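Long-range contacts in succinate dehydrogenase subunit A (Mycolicibacterium smegmatis, PDB 7D6V), which carries FAD as the flavoprotein subunit of a mycobacterial succinate dehydrogenase and probably oxidises succinate to fumarate, passing the electrons toward quinone: residues G31-F42 / E163-I174; L177-A187 / V198-V206. All blocks are in the same frame, centred on the assembly; numbering follows the deposited sequence.

Contact 1: residues G31-F42 / E163-I174; sequences GLRVAVVTKSLF and EARIRVFHETSI. With FAD (flavin-adenine dinucleotide), chain D.
Val168 pushes its CG1 methyl over one face of the Phe42 ring, 3.9 Å from Phe42 CD1 and displaced toward the rim, a CH-pi contact 15° off the ring normal. Phe42 can offer that face because its CG stands anti to the backbone N (chi1 -167°), which turns the ring back against the Val168 side of the strand pair. Val36 lies alongside Val168, the two pointing the same way, and helix 18-30 covers Val34, Val36 and Ile166 on this face. Across the sheet, the small Ala35 side chain lets the Phe169 ring come in obliquely, CE2 3.8 Å from Ala35 CB. Further along, Val37 CG1 fits between Thr172 and Ile174, 3.7 Å from Ile174 CG1.

Strands 34-37 and 166-169 run parallel, laced by a ladder that opens with Val34 N to Arg165 O at 2.8 Å and reaches Thr38 N to Phe169 O. Glu171, with positive phi, then turns the chain, and Thr172 N returns to Thr38 O. At the other end the Arg165 guanidinium lies with one face on Arg33 CG, its plane 69° from that of Arg33.

FAD lies where the strands end. Ile174 reads the adenine edge with two backbone bonds, Ile174 N giving to FAD N1A at 3.1 Å and FAD N6A giving to Ile174 O at 3.2 Å. Lys39 CE packs 3.4 Å from FAD C5A while its NZ pairs with Asp228. The chemistry implies that adenine is recognised through main-chain hydrogen bonds, with a weak bond from Lys39 N to FAD O2B on the ribose, consistent with the Rossmann-type FAD-binding fold of this family.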
loop_
_atom_site.group_PDB
_atom_site.type_symbol
_atom_site.label_atom_id
_atom_site.label_comp_id
_atom_site.label_asym_id
_atom_site.label_seq_id
_atom_site.Cartn_x
_atom_site.Cartn_y
_atom_site.Cartn_z
ATOM N N GLY A 31 -6.320 -27.406 -13.865
ATOM C CA GLY A 31 -5.184 -28.277 -14.084
ATOM C C GLY A 31 -4.450 -27.878 -15.341
ATOM O O GLY A 31 -4.780 -28.341 -16.434
ATOM N N LEU A 32 -3.411 -27.066 -15.184
ATOM C CA LEU A 32 -2.748 -26.403 -16.294
ATOM C C LEU A 32 -1.428 -25.851 -15.793
ATOM O O LEU A 32 -1.289 -25.529 -14.611
ATOM C CB LEU A 32 -3.594 -25.260 -16.872
ATOM C CG LEU A 32 -4.755 -25.518 -17.829
ATOM C CD1 LEU A 32 -5.267 -24.207 -18.392
ATOM C CD2 LEU A 32 -4.328 -26.432 -18.948
ATOM N N ARG A 33 -0.468 -25.744 -16.701
ATOM C CA ARG A 33 0.759 -25.011 -16.435
ATOM C C ARG A 33 0.555 -23.568 -16.872
ATOM O O ARG A 33 0.345 -23.299 -18.058
ATOM C CB ARG A 33 1.942 -25.640 -17.165
ATOM C CG ARG A 33 2.090 -27.125 -16.929
ATOM C CD ARG A 33 3.466 -27.595 -17.343
ATOM N NE ARG A 33 4.519 -26.875 -16.634
ATOM C CZ ARG A 33 5.475 -26.168 -17.228
ATOM N NH1 ARG A 33 6.393 -25.550 -16.501
ATOM N NH2 ARG A 33 5.514 -26.083 -18.550
ATOM N N VAL A 34 0.618 -22.646 -15.918
ATOM C CA VAL A 34 0.277 -21.246 -16.138
ATOM C C VAL A 34 1.519 -20.398 -15.919
ATOM O O VAL A 34 2.223 -20.566 -14.918
ATOM C CB VAL A 34 -0.860 -20.789 -15.209
ATOM C CG1 VAL A 34 -1.374 -19.425 -15.626
ATOM C CG2 VAL A 34 -1.982 -21.803 -15.211
ATOM N N ALA A 35 1.784 -19.492 -16.853
ATOM C CA ALA A 35 2.833 -18.494 -16.721
ATOM C C ALA A 35 2.189 -17.141 -16.465
ATOM O O ALA A 35 1.242 -16.761 -17.160
ATOM C CB ALA A 35 3.706 -18.443 -17.975
ATOM N N VAL A 36 2.690 -16.424 -15.468
ATOM C CA VAL A 36 2.161 -15.119 -15.089
ATOM C C VAL A 36 3.217 -14.090 -15.456
ATOM O O VAL A 36 4.321 -14.098 -14.897
ATOM C CB VAL A 36 1.831 -15.050 -13.593
ATOM C CG1 VAL A 36 1.371 -13.654 -13.211
ATOM C CG2 VAL A 36 0.822 -16.096 -13.214
ATOM N N VAL A 37 2.887 -13.195 -16.380
ATOM C CA VAL A 37 3.808 -12.169 -16.851
ATOM C C VAL A 37 3.298 -10.819 -16.375
ATOM O O VAL A 37 2.135 -10.473 -16.604
ATOM C CB VAL A 37 3.953 -12.203 -18.382
ATOM C CG1 VAL A 37 4.921 -11.132 -18.845
ATOM C CG2 VAL A 37 4.418 -13.575 -18.829
ATOM N N THR A 38 4.164 -10.065 -15.706
ATOM C CA THR A 38 3.797 -8.786 -15.119
ATOM C C THR A 38 4.842 -7.752 -15.498
ATOM O O THR A 38 6.042 -8.029 -15.452
ATOM C CB THR A 38 3.696 -8.888 -13.591
ATOM O OG1 THR A 38 2.705 -9.858 -13.244
ATOM C CG2 THR A 38 3.283 -7.557 -12.998
ATOM N N LYS A 39 4.386 -6.557 -15.865
ATOM C CA LYS A 39 5.314 -5.497 -16.229
ATOM C C LYS A 39 5.962 -4.867 -15.002
ATOM O O LYS A 39 7.080 -4.349 -15.091
ATOM C CB LYS A 39 4.589 -4.435 -17.052
ATOM C CG LYS A 39 5.395 -3.872 -18.192
ATOM C CD LYS A 39 4.843 -2.533 -18.624
ATOM C CE LYS A 39 3.747 -2.693 -19.645
ATOM N NZ LYS A 39 3.186 -1.382 -20.054
ATOM N N SER A 40 5.289 -4.913 -13.858
ATOM C CA SER A 40 5.774 -4.385 -12.595
ATOM C C SER A 40 6.161 -5.539 -11.672
ATOM O O SER A 40 6.202 -6.703 -12.080
ATOM C CB SER A 40 4.715 -3.475 -11.968
ATOM O OG SER A 40 3.476 -4.145 -11.835
ATOM N N LEU A 41 6.476 -5.210 -10.423
ATOM C CA LEU A 41 6.746 -6.240 -9.434
ATOM C C LEU A 41 5.455 -6.967 -9.060
ATOM O O LEU A 41 4.345 -6.475 -9.274
ATOM C CB LEU A 41 7.390 -5.635 -8.185
ATOM C CG LEU A 41 8.847 -5.176 -8.287
ATOM C CD1 LEU A 41 9.292 -4.508 -6.997
ATOM C CD2 LEU A 41 9.758 -6.331 -8.618
ATOM N N PHE A 42 5.616 -8.162 -8.499
ATOM C CA PHE A 42 4.474 -8.988 -8.132
ATOM C C PHE A 42 3.663 -8.320 -7.027
ATOM O O PHE A 42 4.194 -7.990 -5.964
ATOM C CB PHE A 42 4.955 -10.367 -7.684
ATOM C CG PHE A 42 3.867 -11.394 -7.586
ATOM C CD1 PHE A 42 2.745 -11.317 -8.390
ATOM C CD2 PHE A 42 3.971 -12.444 -6.693
ATOM C CE1 PHE A 42 1.749 -12.265 -8.299
ATOM C CE2 PHE A 42 2.980 -13.394 -6.600
ATOM C CZ PHE A 42 1.867 -13.303 -7.403
ATOM N N GLU A 163 7.281 -23.944 -8.760
ATOM C CA GLU A 163 6.812 -23.525 -10.074
ATOM C C GLU A 163 6.481 -24.707 -10.975
ATOM O O GLU A 163 6.656 -24.626 -12.194
ATOM C CB GLU A 163 7.847 -22.621 -10.741
ATOM C CG GLU A 163 8.241 -21.422 -9.903
ATOM C CD GLU A 163 9.533 -20.793 -10.367
ATOM O OE1 GLU A 163 9.777 -19.617 -10.032
ATOM O OE2 GLU A 163 10.306 -21.476 -11.071
ATOM N N ALA A 164 6.004 -25.806 -10.393
ATOM C CA ALA A 164 5.627 -26.961 -11.199
ATOM C C ALA A 164 4.405 -26.663 -12.057
ATOM O O ALA A 164 4.315 -27.127 -13.199
ATOM C CB ALA A 164 5.374 -28.167 -10.296
ATOM N N ARG A 165 3.451 -25.900 -11.527
ATOM C CA ARG A 165 2.246 -25.545 -12.261
ATOM C C ARG A 165 2.065 -24.050 -12.470
ATOM O O ARG A 165 1.443 -23.658 -13.455
ATOM C CB ARG A 165 0.995 -26.088 -11.552
ATOM C CG ARG A 165 1.101 -27.514 -11.049
ATOM C CD ARG A 165 1.512 -28.474 -12.144
ATOM N NE ARG A 165 0.483 -28.629 -13.164
ATOM C CZ ARG A 165 0.598 -29.427 -14.218
ATOM N NH1 ARG A 165 1.699 -30.145 -14.387
ATOM N NH2 ARG A 165 -0.387 -29.513 -15.102
ATOM N N ILE A 166 2.574 -23.209 -11.575
ATOM C CA ILE A 166 2.430 -21.762 -11.682
ATOM C C ILE A 166 3.804 -21.131 -11.533
ATOM O O ILE A 166 4.487 -21.357 -10.527
ATOM C CB ILE A 166 1.472 -21.191 -10.623
ATOM C CG1 ILE A 166 0.033 -21.610 -10.904
ATOM C CG2 ILE A 166 1.567 -19.678 -10.585
ATOM C CD1 ILE A 166 -0.949 -21.047 -9.908
ATOM N N ARG A 167 4.201 -20.331 -12.517
ATOM C CA ARG A 167 5.411 -19.530 -12.431
ATOM C C ARG A 167 5.071 -18.076 -12.716
ATOM O O ARG A 167 4.298 -17.779 -13.629
ATOM C CB ARG A 167 6.482 -20.021 -13.403
ATOM C CG ARG A 167 7.835 -19.381 -13.176
ATOM C CD ARG A 167 8.915 -20.053 -13.984
ATOM N NE ARG A 167 10.152 -19.282 -13.954
ATOM C CZ ARG A 167 11.250 -19.603 -14.625
ATOM N NH1 ARG A 167 11.271 -20.688 -15.384
ATOM N NH2 ARG A 167 12.327 -18.840 -14.534
ATOM N N VAL A 168 5.649 -17.174 -11.929
ATOM C CA VAL A 168 5.416 -15.740 -12.054
ATOM C C VAL A 168 6.651 -15.103 -12.669
ATOM O O VAL A 168 7.773 -15.328 -12.199
ATOM C CB VAL A 168 5.090 -15.098 -10.694
ATOM C CG1 VAL A 168 4.739 -13.633 -10.873
ATOM C CG2 VAL A 168 3.956 -15.839 -10.013
ATOM N N PHE A 169 6.447 -14.315 -13.720
ATOM C CA PHE A 169 7.511 -13.574 -14.391
ATOM C C PHE A 169 7.215 -12.089 -14.205
ATOM O O PHE A 169 6.581 -11.465 -15.057
ATOM C CB PHE A 169 7.609 -13.925 -15.882
ATOM C CG PHE A 169 7.825 -15.386 -16.165
ATOM C CD1 PHE A 169 9.060 -15.843 -16.589
ATOM C CD2 PHE A 169 6.787 -16.294 -16.049
ATOM C CE1 PHE A 169 9.261 -17.175 -16.868
ATOM C CE2 PHE A 169 6.986 -17.630 -16.324
ATOM C CZ PHE A 169 8.224 -18.069 -16.737
ATOM N N HIS A 170 7.677 -11.521 -13.098
ATOM C CA HIS A 170 7.495 -10.100 -12.860
ATOM C C HIS A 170 8.620 -9.309 -13.521
ATOM O O HIS A 170 9.676 -9.851 -13.854
ATOM C CB HIS A 170 7.443 -9.791 -11.363
ATOM C CG HIS A 170 8.721 -10.076 -10.642
ATOM N ND1 HIS A 170 9.638 -9.096 -10.331
ATOM C CD2 HIS A 170 9.232 -11.233 -10.162
ATOM C CE1 HIS A 170 10.660 -9.639 -9.695
ATOM N NE2 HIS A 170 10.438 -10.935 -9.580
ATOM N N GLU A 171 8.372 -8.011 -13.709
ATOM C CA GLU A 171 9.296 -7.120 -14.413
ATOM C C GLU A 171 9.556 -7.614 -15.835
ATOM O O GLU A 171 10.673 -7.534 -16.346
ATOM C CB GLU A 171 10.612 -6.963 -13.647
ATOM C CG GLU A 171 10.517 -6.256 -12.301
ATOM C CD GLU A 171 10.141 -4.797 -12.420
ATOM O OE1 GLU A 171 10.514 -4.169 -13.430
ATOM O OE2 GLU A 171 9.489 -4.269 -11.499
ATOM N N THR A 172 8.515 -8.136 -16.477
ATOM C CA THR A 172 8.597 -8.647 -17.839
ATOM C C THR A 172 7.510 -7.989 -18.674
ATOM O O THR A 172 6.358 -7.907 -18.243
ATOM C CB THR A 172 8.444 -10.170 -17.872
ATOM O OG1 THR A 172 9.370 -10.762 -16.955
ATOM C CG2 THR A 172 8.720 -10.705 -19.264
ATOM N N SER A 173 7.875 -7.527 -19.865
ATOM C CA SER A 173 6.973 -6.786 -20.734
ATOM C C SER A 173 6.797 -7.542 -22.042
ATOM O O SER A 173 7.783 -7.905 -22.687
ATOM C CB SER A 173 7.509 -5.378 -20.997
ATOM O OG SER A 173 6.660 -4.661 -21.872
ATOM N N ILE A 174 5.547 -7.773 -22.426
ATOM C CA ILE A 174 5.213 -8.490 -23.652
ATOM C C ILE A 174 4.980 -7.472 -24.757
ATOM O O ILE A 174 4.208 -6.523 -24.585
ATOM C CB ILE A 174 3.978 -9.386 -23.457
ATOM C CG1 ILE A 174 4.269 -10.486 -22.437
ATOM C CG2 ILE A 174 3.545 -9.988 -24.778
ATOM C CD1 ILE A 174 5.360 -11.440 -22.856
HETATM P PA FAD D . -4.451 -3.969 -13.298
HETATM O O1A FAD D . -4.382 -4.822 -12.087
HETATM O O2A FAD D . -4.598 -2.504 -13.148
HETATM O O5B FAD D . -3.096 -4.202 -14.110
HETATM C C5B FAD D . -2.988 -5.053 -15.236
HETATM C C4B FAD D . -1.692 -5.843 -15.162
HETATM O O4B FAD D . -1.201 -6.111 -16.471
HETATM C C3B FAD D . -0.569 -5.131 -14.449
HETATM O O3B FAD D . 0.063 -6.082 -13.606
HETATM C C2B FAD D . 0.397 -4.754 -15.542
HETATM O O2B FAD D . 1.745 -4.706 -15.093
HETATM C C1B FAD D . 0.197 -5.873 -16.521
HETATM N N9A FAD D . 0.612 -5.477 -17.876
HETATM C C8A FAD D . 0.147 -4.447 -18.581
HETATM N N7A FAD D . 0.746 -4.383 -19.783
HETATM C C5A FAD D . 1.620 -5.392 -19.853
HETATM C C6A FAD D . 2.582 -5.909 -20.838
HETATM N N6A FAD D . 2.743 -5.320 -22.033
HETATM N N1A FAD D . 3.297 -6.989 -20.506
HETATM C C2A FAD D . 3.156 -7.603 -19.329
HETATM N N3A FAD D . 2.306 -7.189 -18.392
HETATM C C4A FAD D . 1.525 -6.112 -18.592
HETATM N N1 FAD D . -12.660 0.638 -9.347
HETATM C C2 FAD D . -13.595 0.423 -8.400
HETATM O O2 FAD D . -14.483 -0.403 -8.626
HETATM N N3 FAD D . -13.612 1.061 -7.230
HETATM C C4 FAD D . -12.697 1.968 -6.913
HETATM O O4 FAD D . -12.733 2.546 -5.819
HETATM C C4X FAD D . -11.636 2.271 -7.886
HETATM N N5 FAD D . -10.679 3.176 -7.628
HETATM C C5X FAD D . -9.723 3.425 -8.536
HETATM C C6 FAD D . -8.741 4.359 -8.252
HETATM C C7 FAD D . -7.754 4.626 -9.182
HETATM C C7M FAD D . -6.687 5.638 -8.888
HETATM C C8 FAD D . -7.748 3.914 -10.475
HETATM C C8M FAD D . -6.677 4.203 -11.484
HETATM C C9 FAD D . -8.723 2.977 -10.764
HETATM C C9A FAD D . -9.709 2.712 -9.836
HETATM N N10 FAD D . -10.698 1.768 -10.126
HETATM C C10 FAD D . -11.675 1.529 -9.157
HETATM C "C1'" FAD D . -10.701 1.042 -11.391
HETATM C "C2'" FAD D . -10.184 -0.374 -11.162
HETATM O "O2'" FAD D . -9.149 -0.367 -10.182
HETATM C "C3'" FAD D . -9.593 -0.985 -12.419
HETATM O "O3'" FAD D . -10.631 -1.142 -13.377
HETATM C "C4'" FAD D . -8.995 -2.351 -12.121
HETATM O "O4'" FAD D . -7.948 -2.218 -11.171
HETATM C "C5'" FAD D . -8.426 -3.018 -13.358
HETATM O "O5'" FAD D . -7.718 -4.171 -12.930
HETATM P P FAD D . -6.996 -5.169 -13.942
HETATM O O1P FAD D . -6.719 -6.423 -13.193
HETATM O O2P FAD D . -7.779 -5.252 -15.203
HETATM O O3P FAD D . -5.604 -4.449 -14.303
#

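Contact 2: residues L177-A187 / V198-V206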
loop_
_atom_site.group_PDB
_atom_site.type_symbol
_atom_site.label_atom_id
_atom_site.label_comp_id
_atom_site.label_asym_id
_atom_site.label_seq_id
_atom_site.Cartn_x
_atom_site.Cartn_y
_atom_site.Cartn_z
ATOM N N LEU A 177 2.323 -10.807 -29.875
ATOM C CA LEU A 177 1.679 -12.110 -29.791
ATOM C C LEU A 177 1.960 -12.870 -31.077
ATOM O O LEU A 177 1.747 -12.341 -32.172
ATOM C CB LEU A 177 0.171 -11.974 -29.572
ATOM C CG LEU A 177 -0.289 -11.314 -28.273
ATOM C CD1 LEU A 177 -1.800 -11.312 -28.185
ATOM C CD2 LEU A 177 0.313 -12.020 -27.078
ATOM N N ILE A 178 2.437 -14.095 -30.944
ATOM C CA ILE A 178 2.832 -14.906 -32.087
ATOM C C ILE A 178 1.651 -15.753 -32.532
ATOM O O ILE A 178 0.944 -16.345 -31.710
ATOM C CB ILE A 178 4.052 -15.780 -31.743
ATOM C CG1 ILE A 178 5.173 -14.921 -31.154
ATOM C CG2 ILE A 178 4.541 -16.520 -32.972
ATOM C CD1 ILE A 178 5.712 -13.883 -32.104
ATOM N N LEU A 179 1.436 -15.808 -33.841
ATOM C CA LEU A 179 0.333 -16.546 -34.434
ATOM C C LEU A 179 0.871 -17.658 -35.321
ATOM O O LEU A 179 1.953 -17.541 -35.904
ATOM C CB LEU A 179 -0.570 -15.620 -35.254
ATOM C CG LEU A 179 -1.804 -15.024 -34.576
ATOM C CD1 LEU A 179 -1.442 -14.299 -33.299
ATOM C CD2 LEU A 179 -2.497 -14.082 -35.533
ATOM N N ASP A 180 0.110 -18.748 -35.416
ATOM C CA ASP A 180 0.466 -19.862 -36.287
ATOM C C ASP A 180 -0.311 -19.822 -37.599
ATOM O O ASP A 180 0.284 -19.719 -38.676
ATOM C CB ASP A 180 0.222 -21.189 -35.559
ATOM C CG ASP A 180 0.792 -22.382 -36.302
ATOM O OD1 ASP A 180 1.442 -22.185 -37.350
ATOM O OD2 ASP A 180 0.584 -23.524 -35.837
ATOM N N ASP A 181 -1.635 -19.884 -37.527
ATOM C CA ASP A 181 -2.491 -19.763 -38.703
ATOM C C ASP A 181 -3.685 -18.891 -38.329
ATOM O O ASP A 181 -4.846 -19.231 -38.557
ATOM C CB ASP A 181 -2.890 -21.146 -39.220
ATOM C CG ASP A 181 -3.678 -21.093 -40.523
ATOM O OD1 ASP A 181 -3.051 -21.240 -41.594
ATOM O OD2 ASP A 181 -4.916 -20.950 -40.490
ATOM N N GLY A 182 -3.399 -17.750 -37.707
ATOM C CA GLY A 182 -4.423 -16.924 -37.117
ATOM C C GLY A 182 -4.778 -17.293 -35.696
ATOM O O GLY A 182 -5.588 -16.593 -35.076
ATOM N N LYS A 183 -4.203 -18.365 -35.165
ATOM C CA LYS A 183 -4.428 -18.790 -33.794
ATOM C C LYS A 183 -3.232 -18.415 -32.930
ATOM O O LYS A 183 -2.101 -18.334 -33.410
ATOM C CB LYS A 183 -4.662 -20.299 -33.722
ATOM C CG LYS A 183 -5.406 -20.867 -34.911
ATOM C CD LYS A 183 -5.446 -22.383 -34.851
ATOM C CE LYS A 183 -4.045 -22.967 -34.771
ATOM N NZ LYS A 183 -3.336 -22.920 -36.079
ATOM N N ILE A 184 -3.496 -18.184 -31.644
ATOM C CA ILE A 184 -2.429 -17.843 -30.715
ATOM C C ILE A 184 -1.437 -18.990 -30.635
ATOM O O ILE A 184 -1.818 -20.152 -30.462
ATOM C CB ILE A 184 -3.012 -17.514 -29.333
ATOM C CG1 ILE A 184 -3.681 -16.139 -29.345
ATOM C CG2 ILE A 184 -1.939 -17.594 -28.261
ATOM C CD1 ILE A 184 -2.775 -15.019 -29.780
ATOM N N ALA A 185 -0.151 -18.667 -30.764
ATOM C CA ALA A 185 0.914 -19.643 -30.613
ATOM C C ALA A 185 1.900 -19.296 -29.511
ATOM O O ALA A 185 2.716 -20.148 -29.150
ATOM C CB ALA A 185 1.681 -19.818 -31.933
ATOM N N GLY A 186 1.850 -18.090 -28.971
ATOM C CA GLY A 186 2.737 -17.715 -27.892
ATOM C C GLY A 186 2.880 -16.212 -27.800
ATOM O O GLY A 186 2.282 -15.456 -28.563
ATOM N N ALA A 187 3.696 -15.795 -26.836
ATOM C CA ALA A 187 3.954 -14.387 -26.575
ATOM C C ALA A 187 5.453 -14.131 -26.569
ATOM O O ALA A 187 6.233 -14.962 -26.101
ATOM C CB ALA A 187 3.346 -13.949 -25.240
ATOM N N VAL A 198 12.482 -13.139 -24.248
ATOM C CA VAL A 198 11.833 -14.352 -23.781
ATOM C C VAL A 198 10.627 -14.636 -24.666
ATOM O O VAL A 198 9.850 -13.734 -24.999
ATOM C CB VAL A 198 11.432 -14.238 -22.293
ATOM C CG1 VAL A 198 10.535 -13.035 -22.059
ATOM C CG2 VAL A 198 10.763 -15.513 -21.819
ATOM N N LEU A 199 10.497 -15.893 -25.073
ATOM C CA LEU A 199 9.384 -16.366 -25.880
ATOM C C LEU A 199 8.629 -17.431 -25.102
ATOM O O LEU A 199 9.216 -18.436 -24.686
ATOM C CB LEU A 199 9.871 -16.926 -27.216
ATOM C CG LEU A 199 8.839 -17.719 -28.015
ATOM C CD1 LEU A 199 7.730 -16.813 -28.517
ATOM C CD2 LEU A 199 9.507 -18.445 -29.164
ATOM N N PHE A 200 7.336 -17.213 -24.917
ATOM C CA PHE A 200 6.438 -18.207 -24.355
ATOM C C PHE A 200 5.706 -18.906 -25.490
ATOM O O PHE A 200 5.447 -18.314 -26.538
ATOM C CB PHE A 200 5.449 -17.558 -23.389
ATOM C CG PHE A 200 6.110 -16.794 -22.278
ATOM C CD1 PHE A 200 6.449 -17.420 -21.094
ATOM C CD2 PHE A 200 6.405 -15.451 -22.424
ATOM C CE1 PHE A 200 7.061 -16.722 -20.078
ATOM C CE2 PHE A 200 7.017 -14.749 -21.411
ATOM C CZ PHE A 200 7.345 -15.384 -20.238
ATOM N N GLU A 201 5.390 -20.179 -25.285
ATOM C CA GLU A 201 4.851 -21.034 -26.337
ATOM C C GLU A 201 3.545 -21.675 -25.891
ATOM O O GLU A 201 3.344 -22.885 -26.003
ATOM C CB GLU A 201 5.868 -22.091 -26.750
ATOM C CG GLU A 201 6.942 -21.576 -27.683
ATOM C CD GLU A 201 8.191 -22.432 -27.658
ATOM O OE1 GLU A 201 8.945 -22.350 -26.668
ATOM O OE2 GLU A 201 8.421 -23.185 -28.628
ATOM N N ALA A 202 2.649 -20.871 -25.366
ATOM C CA ALA A 202 1.374 -21.420 -24.937
ATOM C C ALA A 202 0.328 -21.304 -26.041
ATOM O O ALA A 202 0.337 -20.345 -26.816
ATOM C CB ALA A 202 0.877 -20.697 -23.693
ATOM N N PRO A 203 -0.589 -22.272 -26.132
ATOM C CA PRO A 203 -1.676 -22.171 -27.117
ATOM C C PRO A 203 -2.800 -21.226 -26.718
ATOM O O PRO A 203 -3.672 -20.952 -27.552
ATOM C CB PRO A 203 -2.187 -23.612 -27.217
ATOM C CG PRO A 203 -1.842 -24.223 -25.918
ATOM C CD PRO A 203 -0.567 -23.581 -25.462
ATOM N N ALA A 204 -2.812 -20.721 -25.487
ATOM C CA ALA A 204 -3.836 -19.796 -25.031
ATOM C C ALA A 204 -3.189 -18.632 -24.297
ATOM O O ALA A 204 -2.168 -18.792 -23.625
ATOM C CB ALA A 204 -4.854 -20.484 -24.116
ATOM N N VAL A 205 -3.795 -17.457 -24.433
ATOM C CA VAL A 205 -3.318 -16.239 -23.788
ATOM C C VAL A 205 -4.515 -15.506 -23.195
ATOM O O VAL A 205 -5.535 -15.335 -23.867
ATOM C CB VAL A 205 -2.560 -15.332 -24.778
ATOM C CG1 VAL A 205 -2.457 -13.914 -24.247
ATOM C CG2 VAL A 205 -1.178 -15.890 -25.058
ATOM N N VAL A 206 -4.394 -15.085 -21.937
ATOM C CA VAL A 206 -5.376 -14.230 -21.279
ATOM C C VAL A 206 -4.737 -12.864 -21.078
ATOM O O VAL A 206 -3.655 -12.764 -20.491
ATOM C CB VAL A 206 -5.841 -14.821 -19.938
ATOM C CG1 VAL A 206 -6.841 -13.894 -19.270
ATOM C CG2 VAL A 206 -6.442 -16.194 -20.143
#
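Ile184 and Val205 meet at the apolar centre, crossing at about a right angle with Ile184 CG2 3.7 Å from Val205 CG2. The Ile184 chi1 of -74° swings CG2 opposite the backbone N and lays it against Val205. Leu177 adds a looser touch with its CD2, 4.4 Å from Val205 CG1. On another flank Ile178 CG1 approaches Leu199 CD1 at 4.1 Å, again nearly perpendicular.

Outward from these side chains the backbone takes over. A classic beta bulge sets two residues, Ala185 and Gly186, against the single Ile178 of the neighbouring strand, and Gly186 CA approaches Phe200 O in a CA-H...O contact of 3.1 Å. Beyond the bulge, Phe200 N gives a straight bond to Ala187 O at 2.8 Å (163° at the hydrogen). The return bond from Ala187 N to Phe200 O, 3.1 Å, is more bent, its donor lying above the carbonyl plane. Leu199 CD1 lies beside Ala187 O.

Strand 184-191 pairs with 197-200 as a beta hairpin, after which the chain crosses through Ala202 and Pro203 into strand 204-206. Strand 11-14 packs against Leu177, Phe200 and Val205, strand 408-409 lies against Ile184, and helix 427-448 covers Ala204 and Val206.

How the contacts relate
From the N terminus, the chain lays down strand 34-37, passes through helices 67-76, 84-102 and 136-159, and returns as strand 166-169, so contact 1 closes a long loop of 120 residues. Contact 2 opens only afterwards and closes a short one of ten residues; the two follow in series, neither nesting nor crossing. Strand 172-179, the edge strand of the four-stranded mixed sheet, starts at the adenine site and serves both, while strand 204-206 brings the chain back to the parallel five-stranded sheet of contact 1. Between the two sheets Phe200 wedges in, its CZ 3.7 Å from Val37 CG2 and its ring edge-to-face with Phe169.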